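Long-range contact in multidrug resistance protein (Vibrio cholerae, PDB 1YC9), which probably acts as the outer-membrane channel of a multidrug efflux system, a trimeric member of the outer membrane factor family: residues A[70-84]-A[97-110]. The protein carries 1 engineered substitution. Numbering follows the deposited sequence. Where two conformers were deposited one is given.
Sequences RSFDLGLAASATESK and GWNDYGTLTLNFQY
Asp73 and Gln109 form the first of six antiparallel hydrogen-bonded pairs that zip segment 70-84 to segment 97-110, the last being Ser83 with Asn99. Each pair exchanges two N-H...O bonds; the straightest, Ala77 N to Thr105 O (2.9 Å), is nearly linear and lies in the carbonyl plane. The short strand segments run roughly antiparallel to each other.

Polar side chains add to this on the face carrying Ser79, Thr81 and Thr103. Both Ser79 OG and Thr103 OG1 sit between their own backbone N and carbonyl carbon (chi1 74° for Ser79), which brings the hydroxyls together at 2.6 Å; either may donate. A water binds Ser79 OG and Thr81 OG1, linking neighbours on that face, and another probably bridges Ser83 O and Tyr101 OH.

The aromatic contacts lie towards the two ends. Lys84 CB stands over one face of the Trp98 indole, 3.5 Å from the centroid of its five-membered ring and 11° off the normal, a CH-pi contact; Lys84 NZ continues to a salt bridge with Asp309 of the second subunit. At the other end, Leu74 CD2 meets the edge of the Phe108 ring at CD1 (3.6 Å), while Phe72 CB approaches Phe108 CE1 at 3.4 Å, the two rings inclined at 46°. Midway along the strands, Ala78 CB packs on Leu104 CD1 (3.7 Å).

The pair is a beta hairpin of the transmembrane barrel, to which each of the three subunits gives four strands. Strand 98-111 bonds on its other side to strand 286-298, where Phe298 packs edge-to-face with Tyr101, whereas strand 73-84 pairs antiparallel with a strand of the second subunit, carrying the sheet across the interface. Around Arg70, the hairpin's base reaches helix 117-183.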
loop_
_atom_site.group_PDB
_atom_site.type_symbol
_atom_site.label_atom_id
_atom_site.label_comp_id
_atom_site.label_asym_id
_atom_site.label_seq_id
_atom_site.Cartn_x
_atom_site.Cartn_y
_atom_site.Cartn_z
ATOM N N ARG A 70 -7.863 -9.656 34.203
ATOM C CA ARG A 70 -8.906 -10.185 35.092
ATOM C C ARG A 70 -8.357 -11.082 36.220
ATOM O O ARG A 70 -9.108 -11.504 37.092
ATOM C CB ARG A 70 -9.934 -10.924 34.274
ATOM C CG ARG A 70 -10.613 -10.115 33.193
ATOM C CD ARG A 70 -11.716 -10.796 32.530
ATOM N NE ARG A 70 -12.778 -10.920 33.509
ATOM C CZ ARG A 70 -13.902 -11.570 33.322
ATOM N NH1 ARG A 70 -14.124 -12.181 32.148
ATOM N NH2 ARG A 70 -14.757 -11.612 34.352
ATOM N N SER A 71 -7.065 -11.375 36.219
ATOM C CA SER A 71 -6.480 -12.095 37.301
ATOM C C SER A 71 -6.013 -11.172 38.400
ATOM O O SER A 71 -5.849 -9.964 38.170
ATOM C CB SER A 71 -5.290 -12.968 36.810
ATOM O OG SER A 71 -4.102 -12.291 36.880
ATOM N N PHE A 72 -5.700 -11.732 39.553
ATOM C CA PHE A 72 -4.851 -11.046 40.520
ATOM C C PHE A 72 -3.337 -11.209 40.148
ATOM O O PHE A 72 -2.983 -12.035 39.312
ATOM C CB PHE A 72 -5.152 -11.415 41.941
ATOM C CG PHE A 72 -5.152 -12.879 42.241
ATOM C CD1 PHE A 72 -4.003 -13.613 42.185
ATOM C CD2 PHE A 72 -6.294 -13.487 42.655
ATOM C CE1 PHE A 72 -3.986 -14.951 42.524
ATOM C CE2 PHE A 72 -6.292 -14.793 42.994
ATOM C CZ PHE A 72 -5.161 -15.546 42.927
ATOM N N ASP A 73 -2.503 -10.375 40.756
ATOM C CA ASP A 73 -1.047 -10.308 40.523
ATOM C C ASP A 73 -0.354 -10.473 41.849
ATOM O O ASP A 73 -0.787 -9.912 42.888
ATOM C CB ASP A 73 -0.674 -8.943 39.959
ATOM C CG ASP A 73 -0.694 -8.920 38.471
ATOM O OD1 ASP A 73 -1.774 -9.102 37.940
ATOM O OD2 ASP A 73 0.310 -8.797 37.736
ATOM N N LEU A 74 0.745 -11.218 41.870
ATOM C CA LEU A 74 1.464 -11.507 43.057
ATOM C C LEU A 74 2.967 -11.256 42.660
ATOM O O LEU A 74 3.402 -11.578 41.560
ATOM C CB LEU A 74 1.346 -12.976 43.444
ATOM C CG LEU A 74 -0.039 -13.397 44.002
ATOM C CD1 LEU A 74 -0.313 -14.948 43.950
ATOM C CD2 LEU A 74 -0.074 -12.843 45.437
ATOM N N GLY A 75 3.669 -10.693 43.608
ATOM C CA GLY A 75 5.083 -10.383 43.442
ATOM C C GLY A 75 5.826 -10.376 44.747
ATOM O O GLY A 75 5.240 -10.290 45.803
ATOM N N LEU A 76 7.163 -10.567 44.692
ATOM C CA LEU A 76 7.976 -10.499 45.868
ATOM C C LEU A 76 8.835 -9.245 45.732
ATOM O O LEU A 76 9.322 -8.985 44.648
ATOM C CB LEU A 76 8.886 -11.714 45.945
ATOM C CG LEU A 76 9.970 -11.798 47.007
ATOM C CD1 LEU A 76 10.531 -13.202 47.043
ATOM C CD2 LEU A 76 11.177 -10.804 46.647
ATOM N N ALA A 77 8.927 -8.503 46.812
ATOM C CA ALA A 77 9.678 -7.250 46.884
ATOM C C ALA A 77 10.626 -7.333 48.055
ATOM O O ALA A 77 10.299 -7.848 49.100
ATOM C CB ALA A 77 8.766 -6.140 47.050
ATOM N N ALA A 78 11.866 -6.877 47.889
ATOM C CA ALA A 78 12.740 -6.762 49.027
ATOM C C ALA A 78 13.607 -5.533 48.805
ATOM O O ALA A 78 13.753 -5.066 47.680
ATOM C CB ALA A 78 13.593 -8.012 49.200
ATOM N N SER A 79 14.092 -5.005 49.894
ATOM C CA SER A 79 14.925 -3.771 49.881
ATOM C C SER A 79 15.821 -3.742 51.070
ATOM O O SER A 79 15.574 -4.344 52.111
ATOM C CB SER A 79 13.989 -2.538 49.858
ATOM O OG SER A 79 13.394 -2.363 51.120
ATOM N N ALA A 80 17.002 -3.109 50.909
ATOM C CA ALA A 80 17.856 -2.822 52.026
ATOM C C ALA A 80 18.329 -1.405 51.768
ATOM O O ALA A 80 18.711 -1.112 50.656
ATOM C CB ALA A 80 19.090 -3.756 52.076
ATOM N N THR A 81 18.233 -0.591 52.778
ATOM C CA THR A 81 18.440 0.843 52.659
ATOM C C THR A 81 19.233 1.346 53.803
ATOM O O THR A 81 18.943 1.072 54.929
ATOM C CB THR A 81 17.049 1.539 52.674
ATOM O OG1 THR A 81 16.237 0.978 51.649
ATOM C CG2 THR A 81 17.163 2.994 52.241
ATOM N N GLU A 82 20.224 2.206 53.498
ATOM C CA GLU A 82 20.875 3.009 54.478
ATOM C C GLU A 82 20.264 4.411 54.352
ATOM O O GLU A 82 20.217 4.955 53.285
ATOM C CB GLU A 82 22.397 3.123 54.242
ATOM C CG GLU A 82 23.150 3.628 55.458
ATOM C CD GLU A 82 23.309 2.572 56.564
ATOM O OE1 GLU A 82 22.948 1.442 56.329
ATOM O OE2 GLU A 82 23.757 2.906 57.668
ATOM N N SER A 83 19.745 4.895 55.449
ATOM C CA SER A 83 18.915 6.108 55.453
ATOM C C SER A 83 19.200 6.966 56.670
ATOM O O SER A 83 19.329 6.488 57.798
ATOM C CB SER A 83 17.452 5.664 55.454
ATOM O OG SER A 83 16.574 6.686 55.890
ATOM N N LYS A 84 19.215 8.284 56.436
ATOM C CA LYS A 84 19.314 9.298 57.444
ATOM C C LYS A 84 18.033 10.124 57.316
ATOM O O LYS A 84 17.733 10.562 56.220
ATOM C CB LYS A 84 20.454 10.240 57.217
ATOM C CG LYS A 84 20.651 11.104 58.407
ATOM C CD LYS A 84 20.643 12.503 58.130
ATOM C CE LYS A 84 20.898 13.327 59.431
ATOM N NZ LYS A 84 19.818 14.323 59.552
ATOM N N GLY A 97 21.352 9.863 62.752
ATOM C CA GLY A 97 22.363 9.418 61.804
ATOM C C GLY A 97 21.863 8.455 60.743
ATOM O O GLY A 97 20.652 8.364 60.435
ATOM N N TRP A 98 22.812 7.736 60.162
ATOM C CA TRP A 98 22.552 6.869 59.034
ATOM C C TRP A 98 22.333 5.494 59.613
ATOM O O TRP A 98 23.188 5.003 60.390
ATOM C CB TRP A 98 23.703 6.844 58.006
ATOM C CG TRP A 98 23.690 8.094 57.230
ATOM C CD1 TRP A 98 24.107 9.294 57.686
ATOM C CD2 TRP A 98 23.273 8.276 55.912
ATOM N NE1 TRP A 98 23.951 10.230 56.707
ATOM C CE2 TRP A 98 23.476 9.625 55.590
ATOM C CE3 TRP A 98 22.815 7.442 54.909
ATOM C CZ2 TRP A 98 23.111 10.146 54.386
ATOM C CZ3 TRP A 98 22.488 7.969 53.689
ATOM C CH2 TRP A 98 22.665 9.315 53.436
ATOM N N ASN A 99 21.203 4.888 59.280
ATOM C CA ASN A 99 20.884 3.530 59.749
ATOM C C ASN A 99 20.446 2.616 58.652
ATOM O O ASN A 99 20.049 3.038 57.648
ATOM C CB ASN A 99 19.841 3.613 60.856
ATOM C CG ASN A 99 20.309 4.460 62.022
ATOM O OD1 ASN A 99 19.954 5.638 62.135
ATOM N ND2 ASN A 99 21.105 3.866 62.911
ATOM N N ASP A 100 20.590 1.287 58.852
ATOM C CA ASP A 100 20.198 0.330 57.875
ATOM C C ASP A 100 18.757 -0.212 58.182
ATOM O O ASP A 100 18.390 -0.390 59.343
ATOM C CB ASP A 100 21.175 -0.853 57.848
ATOM C CG ASP A 100 21.361 -1.503 59.146
ATOM O OD1 ASP A 100 21.689 -0.847 60.169
ATOM O OD2 ASP A 100 21.272 -2.792 59.224
ATOM N N TYR A 101 18.032 -0.403 57.106
ATOM C CA TYR A 101 16.626 -0.883 57.138
ATOM C C TYR A 101 16.497 -1.963 56.146
ATOM O O TYR A 101 17.146 -1.970 55.088
ATOM C CB TYR A 101 15.725 0.253 56.742
ATOM C CG TYR A 101 15.746 1.407 57.686
ATOM C CD1 TYR A 101 16.678 2.425 57.553
ATOM C CD2 TYR A 101 14.766 1.572 58.638
ATOM C CE1 TYR A 101 16.705 3.459 58.436
ATOM C CE2 TYR A 101 14.738 2.652 59.506
ATOM C CZ TYR A 101 15.727 3.620 59.406
ATOM O OH TYR A 101 15.693 4.722 60.251
ATOM N N GLY A 102 15.571 -2.913 56.365
ATOM C CA GLY A 102 15.343 -3.862 55.340
ATOM C C GLY A 102 13.827 -4.178 55.274
ATOM O O GLY A 102 13.098 -3.944 56.272
ATOM N N THR A 103 13.433 -4.630 54.116
ATOM C CA THR A 103 12.072 -5.151 53.937
ATOM C C THR A 103 12.081 -6.377 53.070
ATOM O O THR A 103 12.988 -6.600 52.203
ATOM C CB THR A 103 11.140 -4.117 53.302
ATOM O OG1 THR A 103 11.448 -3.900 51.910
ATOM C CG2 THR A 103 11.185 -2.802 53.942
ATOM N N LEU A 104 11.062 -7.245 53.256
ATOM C CA LEU A 104 10.936 -8.374 52.373
ATOM C C LEU A 104 9.427 -8.719 52.478
ATOM O O LEU A 104 8.981 -8.985 53.576
ATOM C CB LEU A 104 11.771 -9.549 52.913
ATOM C CG LEU A 104 11.515 -10.905 52.294
ATOM C CD1 LEU A 104 11.871 -10.877 50.774
ATOM C CD2 LEU A 104 12.313 -11.985 53.021
ATOM N N THR A 105 8.719 -8.556 51.352
ATOM C CA THR A 105 7.260 -8.686 51.336
ATOM C C THR A 105 6.775 -9.439 50.113
ATOM O O THR A 105 7.404 -9.472 49.026
ATOM C CB THR A 105 6.567 -7.325 51.359
ATOM O OG1 THR A 105 6.957 -6.571 50.195
ATOM C CG2 THR A 105 6.962 -6.510 52.600
ATOM N N LEU A 106 5.605 -10.056 50.315
ATOM C CA LEU A 106 4.815 -10.618 49.255
ATOM C C LEU A 106 3.692 -9.597 49.025
ATOM O O LEU A 106 3.074 -9.181 49.977
ATOM C CB LEU A 106 4.250 -11.961 49.752
ATOM C CG LEU A 106 3.389 -12.746 48.776
ATOM C CD1 LEU A 106 4.119 -13.076 47.531
ATOM C CD2 LEU A 106 2.943 -14.036 49.492
ATOM N N ASN A 107 3.466 -9.211 47.780
ATOM C CA ASN A 107 2.563 -8.141 47.435
ATOM C C ASN A 107 1.508 -8.739 46.491
ATOM O O ASN A 107 1.812 -9.588 45.636
ATOM C CB ASN A 107 3.308 -7.055 46.652
ATOM C CG ASN A 107 4.345 -6.302 47.477
ATOM O OD1 ASN A 107 4.602 -6.603 48.633
ATOM N ND2 ASN A 107 4.982 -5.302 46.841
ATOM N N PHE A 108 0.294 -8.204 46.585
ATOM C CA PHE A 108 -0.846 -8.717 45.903
ATOM C C PHE A 108 -1.686 -7.535 45.431
ATOM O O PHE A 108 -1.885 -6.579 46.174
ATOM C CB PHE A 108 -1.646 -9.527 46.862
ATOM C CG PHE A 108 -3.016 -9.874 46.370
ATOM C CD1 PHE A 108 -3.239 -11.076 45.720
ATOM C CD2 PHE A 108 -4.084 -9.019 46.588
ATOM C CE1 PHE A 108 -4.513 -11.420 45.304
ATOM C CE2 PHE A 108 -5.355 -9.354 46.139
ATOM C CZ PHE A 108 -5.558 -10.555 45.512
ATOM N N GLN A 109 -2.171 -7.614 44.213
ATOM C CA GLN A 109 -3.123 -6.623 43.695
ATOM C C GLN A 109 -4.200 -7.300 42.855
ATOM O O GLN A 109 -3.920 -8.224 42.112
ATOM C CB GLN A 109 -2.391 -5.572 42.895
ATOM C CG GLN A 109 -3.239 -4.415 42.438
ATOM C CD GLN A 109 -2.356 -3.172 42.349
ATOM O OE1 GLN A 109 -2.377 -2.324 43.250
ATOM N NE2 GLN A 109 -1.496 -3.140 41.351
ATOM N N TYR A 110 -5.449 -6.829 42.993
ATOM C CA TYR A 110 -6.611 -7.353 42.257
ATOM C C TYR A 110 -7.555 -6.144 41.982
ATOM O O TYR A 110 -7.844 -5.321 42.865
ATOM C CB TYR A 110 -7.363 -8.472 43.045
ATOM C CG TYR A 110 -8.577 -8.921 42.300
ATOM C CD1 TYR A 110 -8.458 -9.495 41.053
ATOM C CD2 TYR A 110 -9.881 -8.661 42.788
ATOM C CE1 TYR A 110 -9.534 -9.913 40.355
ATOM C CE2 TYR A 110 -10.978 -9.045 42.082
ATOM C CZ TYR A 110 -10.845 -9.632 40.903
ATOM O OH TYR A 110 -11.918 -9.948 40.149
HETATM O O HOH W 1 -11.534 -9.419 37.167
HETATM O O HOH W 2 -3.680 -6.969 39.408
HETATM O O HOH W 3 14.729 -0.956 53.102
HETATM O O HOH W 4 17.724 6.482 60.019
#